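Local structure of CRISPR-associated protein, Cse1 family (4H3T) at residues L59-R69 with E231-R239; N217-R228 with A294-G302. The protein probably serves as the large Cse1 (CasA) subunit of a type I-E Cascade complex, which in related systems helps recognise invading DNA guided by CRISPR RNA. The protein carries 1 engineered substitution. One frame throughout, in Å; residues are numbered along the deposited sequence.

Followed from the N terminus, the chain passes a short helix and a few strands before helix 52-68, whose last turns form one side of interaction 1. It then runs through several helices, the last of them 210-217, into the loop 217-228, the first half of interaction 2. A few residues on, 231-239 returns to the early helix and closes interaction 1; strands 263-272 and 275-289 follow before 294-302, at the end of helix 291-297, closes interaction 2. The two loops therefore cross. They also touch, since Y65 OH lies 2.8 Å from V219 O, a probable hydrogen bond, and L61 packs on N217. Helix 52-68 thus meets both halves of the loop between helix 210-217 and strand 248-249.

Interaction 1: residues L59-R69 with E231-R239; sequences LVLALAYRILR and EDDVPAWER
R66 and E238 meet side-on, in a two-pronged salt bridge that fastens helix 52-68 to the loop 231-239. R66 NE donates to E238 OE2 at 2.8 Å, nearly straight at 162°, while its NH2 reaches E238 OE1, also at 2.8 Å, on the oxygen's syn lone pair; the second bond is more bent, and the two flat groups are turned 49° apart. R66 CG lies 3.6 Å from P235 CD; bends at chi2 and chi3 then bring the guanidinium against V234 CG1, which covers one face over its centre. NH1 adds a weak bond to E231 O.

The tightly packed part lies a turn or more back along the helix, where the W237 ring takes L59 CD1 at CZ3 (3.3 Å) and L63 CD1 at CZ2 (3.9 Å). P235 CG sits over one face of the indole, toward its rim, and the indole NE1 bonds to Y94 of helix 88-98. At the exposed end, by contrast, R69 NH1 and E231 OE2 stand 3.7 Å apart, a long ion pair just beyond the last helical turn. Cut back to an alanine, R66 would probably leave the E238 carboxylate without its charged mate and uncover V234 and P235. Because Y94 OH also bonds to E238 OE2, the chemistry implies a carboxylate shared between two helices, probably favoured as an anion by the arginine beside it.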
loop_
_atom_site.group_PDB
_atom_site.type_symbol
_atom_site.label_atom_id
_atom_site.label_comp_id
_atom_site.label_asym_id
_atom_site.label_seq_id
_atom_site.Cartn_x
_atom_site.Cartn_y
_atom_site.Cartn_z
ATOM N N LEU A 59 -9.560 7.593 6.012
ATOM C CA LEU A 59 -10.338 8.698 6.582
ATOM C C LEU A 59 -11.809 8.584 6.199
ATOM O O LEU A 59 -12.723 8.770 7.010
ATOM C CB LEU A 59 -9.783 10.048 6.074
ATOM C CG LEU A 59 -10.712 11.291 6.338
ATOM C CD1 LEU A 59 -10.742 11.555 7.762
ATOM C CD2 LEU A 59 -10.158 12.554 5.647
ATOM N N VAL A 60 -12.036 8.384 4.917
ATOM C CA VAL A 60 -13.382 8.275 4.351
ATOM C C VAL A 60 -14.102 7.008 4.883
ATOM O O VAL A 60 -15.297 7.080 5.187
ATOM C CB VAL A 60 -13.386 8.376 2.792
ATOM C CG1 VAL A 60 -14.765 8.134 2.215
ATOM C CG2 VAL A 60 -12.950 9.776 2.387
ATOM N N LEU A 61 -13.405 5.934 5.119
ATOM C CA LEU A 61 -14.043 4.729 5.709
ATOM C C LEU A 61 -14.468 4.961 7.167
ATOM O O LEU A 61 -15.510 4.500 7.569
ATOM C CB LEU A 61 -13.076 3.567 5.660
ATOM C CG LEU A 61 -12.850 2.928 4.274
ATOM C CD1 LEU A 61 -11.604 2.004 4.302
ATOM C CD2 LEU A 61 -14.102 2.178 3.788
ATOM N N ALA A 62 -13.627 5.652 7.982
ATOM C CA ALA A 62 -14.020 5.976 9.344
ATOM C C ALA A 62 -15.298 6.797 9.319
ATOM O O ALA A 62 -16.190 6.604 10.151
ATOM C CB ALA A 62 -12.913 6.743 10.043
ATOM N N LEU A 63 -15.372 7.751 8.392
ATOM C CA LEU A 63 -16.582 8.605 8.249
ATOM C C LEU A 63 -17.812 7.754 7.817
ATOM O O LEU A 63 -18.903 7.926 8.367
ATOM C CB LEU A 63 -16.186 9.584 7.174
ATOM C CG LEU A 63 -16.747 10.964 6.999
ATOM C CD1 LEU A 63 -17.441 11.552 8.286
ATOM C CD2 LEU A 63 -15.605 11.839 6.514
ATOM N N ALA A 64 -17.611 6.770 6.897
ATOM C CA ALA A 64 -18.698 5.878 6.457
ATOM C C ALA A 64 -19.293 5.084 7.614
ATOM O O ALA A 64 -20.517 5.076 7.745
ATOM C CB ALA A 64 -18.220 4.937 5.378
ATOM N N TYR A 65 -18.449 4.464 8.486
ATOM C CA TYR A 65 -18.977 3.711 9.639
ATOM C C TYR A 65 -19.839 4.585 10.556
ATOM O O TYR A 65 -20.854 4.118 11.128
ATOM C CB TYR A 65 -17.828 3.102 10.455
ATOM C CG TYR A 65 -17.253 1.848 9.874
ATOM C CD1 TYR A 65 -17.976 0.652 9.889
ATOM C CD2 TYR A 65 -15.917 1.797 9.481
ATOM C CE1 TYR A 65 -17.395 -0.552 9.484
ATOM C CE2 TYR A 65 -15.326 0.615 9.088
ATOM C CZ TYR A 65 -16.066 -0.567 9.080
ATOM O OH TYR A 65 -15.451 -1.723 8.619
ATOM N N ARG A 66 -19.455 5.868 10.696
ATOM C CA ARG A 66 -20.191 6.802 11.565
ATOM C C ARG A 66 -21.447 7.298 10.887
ATOM O O ARG A 66 -22.482 7.430 11.573
ATOM C CB ARG A 66 -19.315 7.993 12.010
ATOM C CG ARG A 66 -18.065 7.638 12.838
ATOM C CD ARG A 66 -18.448 6.856 14.098
ATOM N NE ARG A 66 -19.195 7.713 15.018
ATOM C CZ ARG A 66 -19.939 7.300 16.041
ATOM N NH1 ARG A 66 -20.116 5.998 16.267
ATOM N NH2 ARG A 66 -20.503 8.179 16.850
ATOM N N ILE A 67 -21.385 7.613 9.573
ATOM C CA ILE A 67 -22.599 8.079 8.873
ATOM C C ILE A 67 -23.610 6.926 8.800
ATOM O O ILE A 67 -24.790 7.129 9.007
ATOM C CB ILE A 67 -22.264 8.609 7.451
ATOM C CG1 ILE A 67 -21.529 9.962 7.491
ATOM C CG2 ILE A 67 -23.530 8.714 6.607
ATOM C CD1 ILE A 67 -20.761 10.300 6.203
ATOM N N LEU A 68 -23.161 5.732 8.410
ATOM C CA LEU A 68 -24.085 4.615 8.231
ATOM C C LEU A 68 -24.466 3.930 9.564
ATOM O O LEU A 68 -25.382 3.087 9.582
ATOM C CB LEU A 68 -23.392 3.608 7.275
ATOM C CG LEU A 68 -23.056 4.193 5.868
ATOM C CD1 LEU A 68 -22.193 3.218 5.077
ATOM C CD2 LEU A 68 -24.294 4.504 5.061
ATOM N N ARG A 69 -23.737 4.226 10.673
ATOM C CA ARG A 69 -23.959 3.593 11.977
ATOM C C ARG A 69 -23.886 2.095 11.752
ATOM O O ARG A 69 -24.645 1.324 12.273
ATOM C CB ARG A 69 -25.288 4.054 12.600
ATOM C CG ARG A 69 -25.246 5.575 12.770
ATOM C CD ARG A 69 -26.388 6.184 13.556
ATOM N NE ARG A 69 -26.516 5.607 14.899
ATOM C CZ ARG A 69 -25.735 5.873 15.952
ATOM N NH1 ARG A 69 -25.966 5.281 17.122
ATOM N NH2 ARG A 69 -24.705 6.716 15.839
ATOM N N GLU A 231 -20.445 0.636 17.890
ATOM C CA GLU A 231 -21.081 1.931 18.194
ATOM C C GLU A 231 -20.229 2.884 18.995
ATOM O O GLU A 231 -20.304 4.086 18.740
ATOM C CB GLU A 231 -22.418 1.692 18.970
ATOM C CG GLU A 231 -23.518 1.210 18.052
ATOM C CD GLU A 231 -24.882 1.273 18.716
ATOM O OE1 GLU A 231 -24.966 0.919 19.915
ATOM O OE2 GLU A 231 -25.845 1.748 18.071
ATOM N N ASP A 232 -19.392 2.386 19.928
ATOM C CA ASP A 232 -18.539 3.255 20.744
ATOM C C ASP A 232 -17.194 3.579 20.108
ATOM O O ASP A 232 -16.401 4.261 20.739
ATOM C CB ASP A 232 -18.249 2.589 22.104
ATOM C CG ASP A 232 -19.491 2.284 22.914
ATOM O OD1 ASP A 232 -20.375 3.174 23.003
ATOM O OD2 ASP A 232 -19.578 1.159 23.457
ATOM N N ASP A 233 -16.916 3.104 18.908
ATOM C CA ASP A 233 -15.610 3.352 18.247
ATOM C C ASP A 233 -15.715 4.639 17.434
ATOM O O ASP A 233 -16.321 4.643 16.385
ATOM C CB ASP A 233 -15.237 2.143 17.382
ATOM C CG ASP A 233 -14.126 2.406 16.388
ATOM O OD1 ASP A 233 -13.157 3.131 16.744
ATOM O OD2 ASP A 233 -14.220 1.892 15.258
ATOM N N VAL A 234 -15.181 5.748 17.953
ATOM C CA VAL A 234 -15.379 7.030 17.306
ATOM C C VAL A 234 -14.046 7.615 16.748
ATOM O O VAL A 234 -12.971 7.422 17.285
ATOM C CB VAL A 234 -16.145 8.043 18.226
ATOM C CG1 VAL A 234 -17.467 7.442 18.714
ATOM C CG2 VAL A 234 -15.315 8.521 19.405
ATOM N N PRO A 235 -14.155 8.388 15.681
ATOM C CA PRO A 235 -12.958 8.982 15.079
ATOM C C PRO A 235 -12.456 10.198 15.865
ATOM O O PRO A 235 -13.153 10.717 16.734
ATOM C CB PRO A 235 -13.446 9.367 13.685
ATOM C CG PRO A 235 -14.869 9.652 13.871
ATOM C CD PRO A 235 -15.358 8.709 14.878
ATOM N N ALA A 236 -11.279 10.670 15.491
ATOM C CA ALA A 236 -10.572 11.737 16.175
ATOM C C ALA A 236 -11.401 13.031 16.333
ATOM O O ALA A 236 -11.319 13.660 17.394
ATOM C CB ALA A 236 -9.257 12.036 15.482
ATOM N N TRP A 237 -12.163 13.402 15.312
ATOM C CA TRP A 237 -12.978 14.633 15.323
ATOM C C TRP A 237 -14.218 14.506 16.195
ATOM O O TRP A 237 -14.820 15.524 16.440
ATOM C CB TRP A 237 -13.386 15.104 13.910
ATOM C CG TRP A 237 -14.176 14.110 13.158
ATOM C CD1 TRP A 237 -15.496 13.782 13.334
ATOM C CD2 TRP A 237 -13.646 13.177 12.219
ATOM N NE1 TRP A 237 -15.844 12.804 12.459
ATOM C CE2 TRP A 237 -14.711 12.363 11.801
ATOM C CE3 TRP A 237 -12.384 12.991 11.644
ATOM C CZ2 TRP A 237 -14.539 11.348 10.871
ATOM C CZ3 TRP A 237 -12.221 11.977 10.727
ATOM C CH2 TRP A 237 -13.316 11.213 10.302
ATOM N N GLU A 238 -14.580 13.313 16.710
ATOM C CA GLU A 238 -15.652 13.163 17.689
ATOM C C GLU A 238 -15.061 13.128 19.052
ATOM O O GLU A 238 -15.780 13.224 20.002
ATOM C CB GLU A 238 -16.492 11.889 17.453
ATOM C CG GLU A 238 -17.283 11.965 16.160
ATOM C CD GLU A 238 -18.303 10.866 16.036
ATOM O OE1 GLU A 238 -18.844 10.427 17.069
ATOM O OE2 GLU A 238 -18.556 10.430 14.895
ATOM N N ARG A 239 -13.753 12.951 19.179
ATOM C CA ARG A 239 -13.122 12.911 20.504
ATOM C C ARG A 239 -12.739 14.339 20.931
ATOM O O ARG A 239 -12.757 15.282 20.136
ATOM C CB ARG A 239 -11.897 11.962 20.428
ATOM C CG ARG A 239 -12.311 10.543 20.039
ATOM C CD ARG A 239 -11.157 9.696 19.426
ATOM N NE ARG A 239 -10.614 8.828 20.456
ATOM C CZ ARG A 239 -11.007 7.588 20.721
ATOM N NH1 ARG A 239 -10.466 6.919 21.724
ATOM N NH2 ARG A 239 -11.911 6.991 19.957
#

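Interaction 2: residues N217-R228 with A294-G302; sequences NLVPWQYRNLIR and ARDVDPHVG
H300 NE2 donates a hydrogen bond to N217 OD1, 2.8 Å away and within the ring plane, although the donor stands 29° out of the amide's carbonyl plane. With NE2 as the donor, ND1 can accept from R58 of helix 52-68. P299, just before it, sets CB 3.6 Å from I227 CG2, and its CG lies over the H300 ring.

R228 can be followed outward: its CB rests on V297 CG2 at 3.9 Å; its CG, anti to the carbonyl carbon (chi1 -67°), touches the same methyl and lies 3.6 Å from D296 O. A bend at chi2 then turns the chain back along its own loop, and at the tip R228 NH1 donates to R224 O at 2.6 Å, in the guanidinium plane and on a carbonyl lone pair. R228 NH1 also gives a weak bond to I227 O, while R228 NH2 comes 4.3 Å from D296 CB. Over the two faces of the R228 guanidinium, each toward the rim, lie R224 NH1 and D296 CB.

Just past the end of helix 291-297 comes an Asx turn: D298 OD1 accepts from the backbone N of H300, and R58 and Y196 hold its carboxylate further. Between the two backbones R228 N gives V297 O a weak bond, and I227 CA offers the same oxygen a CH contact at 3.4 Å. Water 1 bridges D296 O and R224 O, donating to both.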
loop_
_atom_site.group_PDB
_atom_site.type_symbol
_atom_site.label_atom_id
_atom_site.label_comp_id
_atom_site.label_asym_id
_atom_site.label_seq_id
_atom_site.Cartn_x
_atom_site.Cartn_y
_atom_site.Cartn_z
ATOM N N ASN A 217 -14.501 -2.445 1.553
ATOM C CA ASN A 217 -13.634 -2.181 2.700
ATOM C C ASN A 217 -14.387 -2.034 4.026
ATOM O O ASN A 217 -13.728 -2.005 5.092
ATOM C CB ASN A 217 -12.788 -0.927 2.450
ATOM C CG ASN A 217 -11.654 -1.182 1.537
ATOM O OD1 ASN A 217 -10.638 -1.633 1.993
ATOM N ND2 ASN A 217 -11.827 -0.997 0.236
ATOM N N LEU A 218 -15.714 -1.910 3.971
ATOM C CA LEU A 218 -16.547 -1.750 5.156
ATOM C C LEU A 218 -16.899 -3.108 5.693
ATOM O O LEU A 218 -18.032 -3.525 5.705
ATOM C CB LEU A 218 -17.772 -0.898 4.891
ATOM C CG LEU A 218 -17.476 0.599 4.726
ATOM C CD1 LEU A 218 -18.670 1.256 4.027
ATOM C CD2 LEU A 218 -17.129 1.239 6.036
ATOM N N VAL A 219 -15.894 -3.742 6.283
ATOM C CA VAL A 219 -16.075 -5.033 6.886
ATOM C C VAL A 219 -17.118 -4.891 8.053
ATOM O O VAL A 219 -16.915 -4.044 8.971
ATOM C CB VAL A 219 -14.734 -5.612 7.421
ATOM C CG1 VAL A 219 -14.950 -7.009 7.995
ATOM C CG2 VAL A 219 -13.628 -5.608 6.351
ATOM N N PRO A 220 -18.163 -5.724 8.085
ATOM C CA PRO A 220 -19.124 -5.604 9.183
ATOM C C PRO A 220 -18.489 -5.915 10.546
ATOM O O PRO A 220 -17.578 -6.755 10.635
ATOM C CB PRO A 220 -20.214 -6.601 8.793
ATOM C CG PRO A 220 -20.210 -6.571 7.327
ATOM C CD PRO A 220 -18.701 -6.605 7.044
ATOM N N TRP A 221 -18.973 -5.216 11.609
ATOM C CA TRP A 221 -18.450 -5.351 12.976
ATOM C C TRP A 221 -18.556 -6.801 13.501
ATOM O O TRP A 221 -17.740 -7.211 14.316
ATOM C CB TRP A 221 -19.205 -4.415 13.923
ATOM C CG TRP A 221 -19.085 -2.966 13.590
ATOM C CD1 TRP A 221 -18.094 -2.350 12.878
ATOM C CD2 TRP A 221 -20.043 -1.957 13.902
ATOM N NE1 TRP A 221 -18.366 -1.013 12.751
ATOM C CE2 TRP A 221 -19.515 -0.729 13.446
ATOM C CE3 TRP A 221 -21.248 -1.952 14.624
ATOM C CZ2 TRP A 221 -20.198 0.465 13.600
ATOM C CZ3 TRP A 221 -21.922 -0.755 14.781
ATOM C CH2 TRP A 221 -21.420 0.423 14.224
ATOM N N GLN A 222 -19.525 -7.582 13.001
ATOM C CA GLN A 222 -19.709 -8.985 13.371
ATOM C C GLN A 222 -18.482 -9.848 13.029
ATOM O O GLN A 222 -18.276 -10.866 13.661
ATOM C CB GLN A 222 -20.954 -9.522 12.648
ATOM C CG GLN A 222 -21.493 -10.853 13.061
ATOM C CD GLN A 222 -22.619 -11.319 12.125
ATOM O OE1 GLN A 222 -22.812 -10.837 10.984
ATOM N NE2 GLN A 222 -23.264 -12.392 12.505
ATOM N N TYR A 223 -17.629 -9.436 12.074
ATOM C CA TYR A 223 -16.396 -10.170 11.776
ATOM C C TYR A 223 -15.314 -9.863 12.818
ATOM O O TYR A 223 -14.318 -9.201 12.509
ATOM C CB TYR A 223 -15.875 -9.814 10.376
ATOM C CG TYR A 223 -16.732 -10.352 9.254
ATOM C CD1 TYR A 223 -16.456 -11.584 8.671
ATOM C CD2 TYR A 223 -17.826 -9.642 8.785
ATOM C CE1 TYR A 223 -17.283 -12.119 7.682
ATOM C CE2 TYR A 223 -18.662 -10.166 7.798
ATOM C CZ TYR A 223 -18.313 -11.350 7.163
ATOM O OH TYR A 223 -19.085 -11.864 6.151
ATOM N N ARG A 224 -15.499 -10.335 14.041
ATOM C CA ARG A 224 -14.577 -10.050 15.153
ATOM C C ARG A 224 -13.184 -10.652 14.918
ATOM O O ARG A 224 -12.212 -10.196 15.497
ATOM C CB ARG A 224 -15.145 -10.557 16.478
ATOM C CG ARG A 224 -16.441 -9.860 16.925
ATOM C CD ARG A 224 -16.226 -8.979 18.144
ATOM N NE ARG A 224 -15.464 -9.666 19.198
ATOM C CZ ARG A 224 -14.673 -9.080 20.099
ATOM N NH1 ARG A 224 -14.538 -7.751 20.122
ATOM N NH2 ARG A 224 -14.013 -9.816 20.990
ATOM N N ASN A 225 -13.099 -11.650 14.066
ATOM C CA ASN A 225 -11.819 -12.238 13.635
ATOM C C ASN A 225 -11.056 -11.391 12.655
ATOM O O ASN A 225 -9.859 -11.620 12.470
ATOM C CB ASN A 225 -12.060 -13.613 12.968
ATOM C CG ASN A 225 -13.141 -13.604 11.848
ATOM O OD1 ASN A 225 -14.248 -12.997 11.997
ATOM N ND2 ASN A 225 -12.883 -14.306 10.712
ATOM N N LEU A 226 -11.744 -10.446 11.964
ATOM C CA LEU A 226 -11.164 -9.605 10.934
ATOM C C LEU A 226 -10.955 -8.146 11.336
ATOM O O LEU A 226 -10.061 -7.494 10.778
ATOM C CB LEU A 226 -12.081 -9.663 9.715
ATOM C CG LEU A 226 -12.402 -11.045 9.152
ATOM C CD1 LEU A 226 -13.166 -10.885 7.826
ATOM C CD2 LEU A 226 -11.095 -11.972 8.989
ATOM N N ILE A 227 -11.832 -7.577 12.173
ATOM C CA ILE A 227 -11.720 -6.175 12.621
ATOM C C ILE A 227 -12.224 -5.997 14.039
ATOM O O ILE A 227 -12.904 -6.864 14.552
ATOM C CB ILE A 227 -12.555 -5.211 11.722
ATOM C CG1 ILE A 227 -14.104 -5.549 11.703
ATOM C CG2 ILE A 227 -12.068 -5.128 10.381
ATOM C CD1 ILE A 227 -14.934 -4.232 11.501
ATOM N N ARG A 228 -12.005 -4.793 14.597
ATOM C CA ARG A 228 -12.654 -4.298 15.818
ATOM C C ARG A 228 -13.377 -3.020 15.436
ATOM O O ARG A 228 -12.759 -2.045 14.945
ATOM C CB ARG A 228 -11.692 -4.034 16.984
ATOM C CG ARG A 228 -11.007 -5.214 17.591
ATOM C CD ARG A 228 -11.853 -5.891 18.667
ATOM N NE ARG A 228 -11.236 -7.138 19.130
ATOM C CZ ARG A 228 -11.209 -8.267 18.433
ATOM N NH1 ARG A 228 -11.772 -8.329 17.231
ATOM N NH2 ARG A 228 -10.608 -9.347 18.929
ATOM N N ALA A 294 -3.132 -3.290 17.336
ATOM C CA ALA A 294 -3.405 -2.988 15.918
ATOM C C ALA A 294 -3.735 -4.248 15.108
ATOM O O ALA A 294 -4.576 -4.207 14.205
ATOM C CB ALA A 294 -2.186 -2.279 15.284
ATOM N N ARG A 295 -3.066 -5.366 15.433
ATOM C CA ARG A 295 -3.257 -6.627 14.742
ATOM C C ARG A 295 -4.721 -7.106 14.885
ATOM O O ARG A 295 -5.310 -7.586 13.912
ATOM C CB ARG A 295 -2.221 -7.641 15.233
ATOM C CG ARG A 295 -2.526 -9.037 14.863
ATOM C CD ARG A 295 -1.316 -9.925 15.025
ATOM N NE ARG A 295 -1.705 -11.302 14.789
ATOM C CZ ARG A 295 -2.296 -12.120 15.662
ATOM N NH1 ARG A 295 -2.582 -11.705 16.895
ATOM N NH2 ARG A 295 -2.582 -13.358 15.319
ATOM N N ASP A 296 -5.325 -6.882 16.029
ATOM C CA ASP A 296 -6.733 -7.249 16.231
ATOM C C ASP A 296 -7.690 -6.324 15.507
ATOM O O ASP A 296 -8.801 -6.724 15.200
ATOM C CB ASP A 296 -7.084 -7.224 17.724
ATOM C CG ASP A 296 -6.382 -8.311 18.569
ATOM O OD1 ASP A 296 -5.970 -9.361 17.989
ATOM O OD2 ASP A 296 -6.223 -8.099 19.794
ATOM N N VAL A 297 -7.319 -5.072 15.313
ATOM C CA VAL A 297 -8.224 -4.069 14.787
ATOM C C VAL A 297 -8.254 -3.941 13.260
ATOM O O VAL A 297 -9.321 -3.756 12.678
ATOM C CB VAL A 297 -7.837 -2.695 15.414
ATOM C CG1 VAL A 297 -8.636 -1.539 14.819
ATOM C CG2 VAL A 297 -7.994 -2.725 16.941
ATOM N N ASP A 298 -7.088 -3.916 12.647
ATOM C CA ASP A 298 -6.897 -3.372 11.302
ATOM C C ASP A 298 -7.073 -4.388 10.175
ATOM O O ASP A 298 -6.297 -5.336 10.073
ATOM C CB ASP A 298 -5.512 -2.751 11.254
ATOM C CG ASP A 298 -5.221 -1.782 10.101
ATOM O OD1 ASP A 298 -5.918 -1.846 9.062
ATOM O OD2 ASP A 298 -4.285 -0.997 10.231
ATOM N N PRO A 299 -8.043 -4.129 9.282
ATOM C CA PRO A 299 -8.286 -5.052 8.182
ATOM C C PRO A 299 -7.343 -4.914 6.991
ATOM O O PRO A 299 -7.500 -5.675 6.028
ATOM C CB PRO A 299 -9.716 -4.656 7.747
ATOM C CG PRO A 299 -9.749 -3.181 7.948
ATOM C CD PRO A 299 -8.978 -2.960 9.214
ATOM N N HIS A 300 -6.507 -3.891 6.943
ATOM C CA HIS A 300 -5.681 -3.598 5.749
ATOM C C HIS A 300 -4.218 -4.108 5.832
ATOM O O HIS A 300 -3.367 -3.653 5.062
ATOM C CB HIS A 300 -5.641 -2.091 5.491
ATOM C CG HIS A 300 -6.981 -1.536 5.100
ATOM N ND1 HIS A 300 -7.489 -0.379 5.678
ATOM C CD2 HIS A 300 -7.856 -1.999 4.193
ATOM C CE1 HIS A 300 -8.687 -0.208 5.117
ATOM N NE2 HIS A 300 -8.915 -1.147 4.179
ATOM N N VAL A 301 -3.918 -4.965 6.785
ATOM C CA VAL A 301 -2.539 -5.460 6.976
ATOM C C VAL A 301 -2.566 -6.981 7.278
ATOM O O VAL A 301 -3.331 -7.408 8.119
ATOM C CB VAL A 301 -1.818 -4.624 8.078
ATOM C CG1 VAL A 301 -2.658 -4.458 9.343
ATOM C CG2 VAL A 301 -0.398 -5.172 8.422
ATOM N N GLY A 302 -1.687 -7.736 6.613
ATOM C CA GLY A 302 -1.448 -9.152 6.850
ATOM C C GLY A 302 -0.255 -9.256 7.783
ATOM O O GLY A 302 0.504 -8.283 7.935
HETATM O O HOH W 1 -9.740 -9.144 14.845
HETATM O O HOH W 2 -7.622 -8.298 11.910
#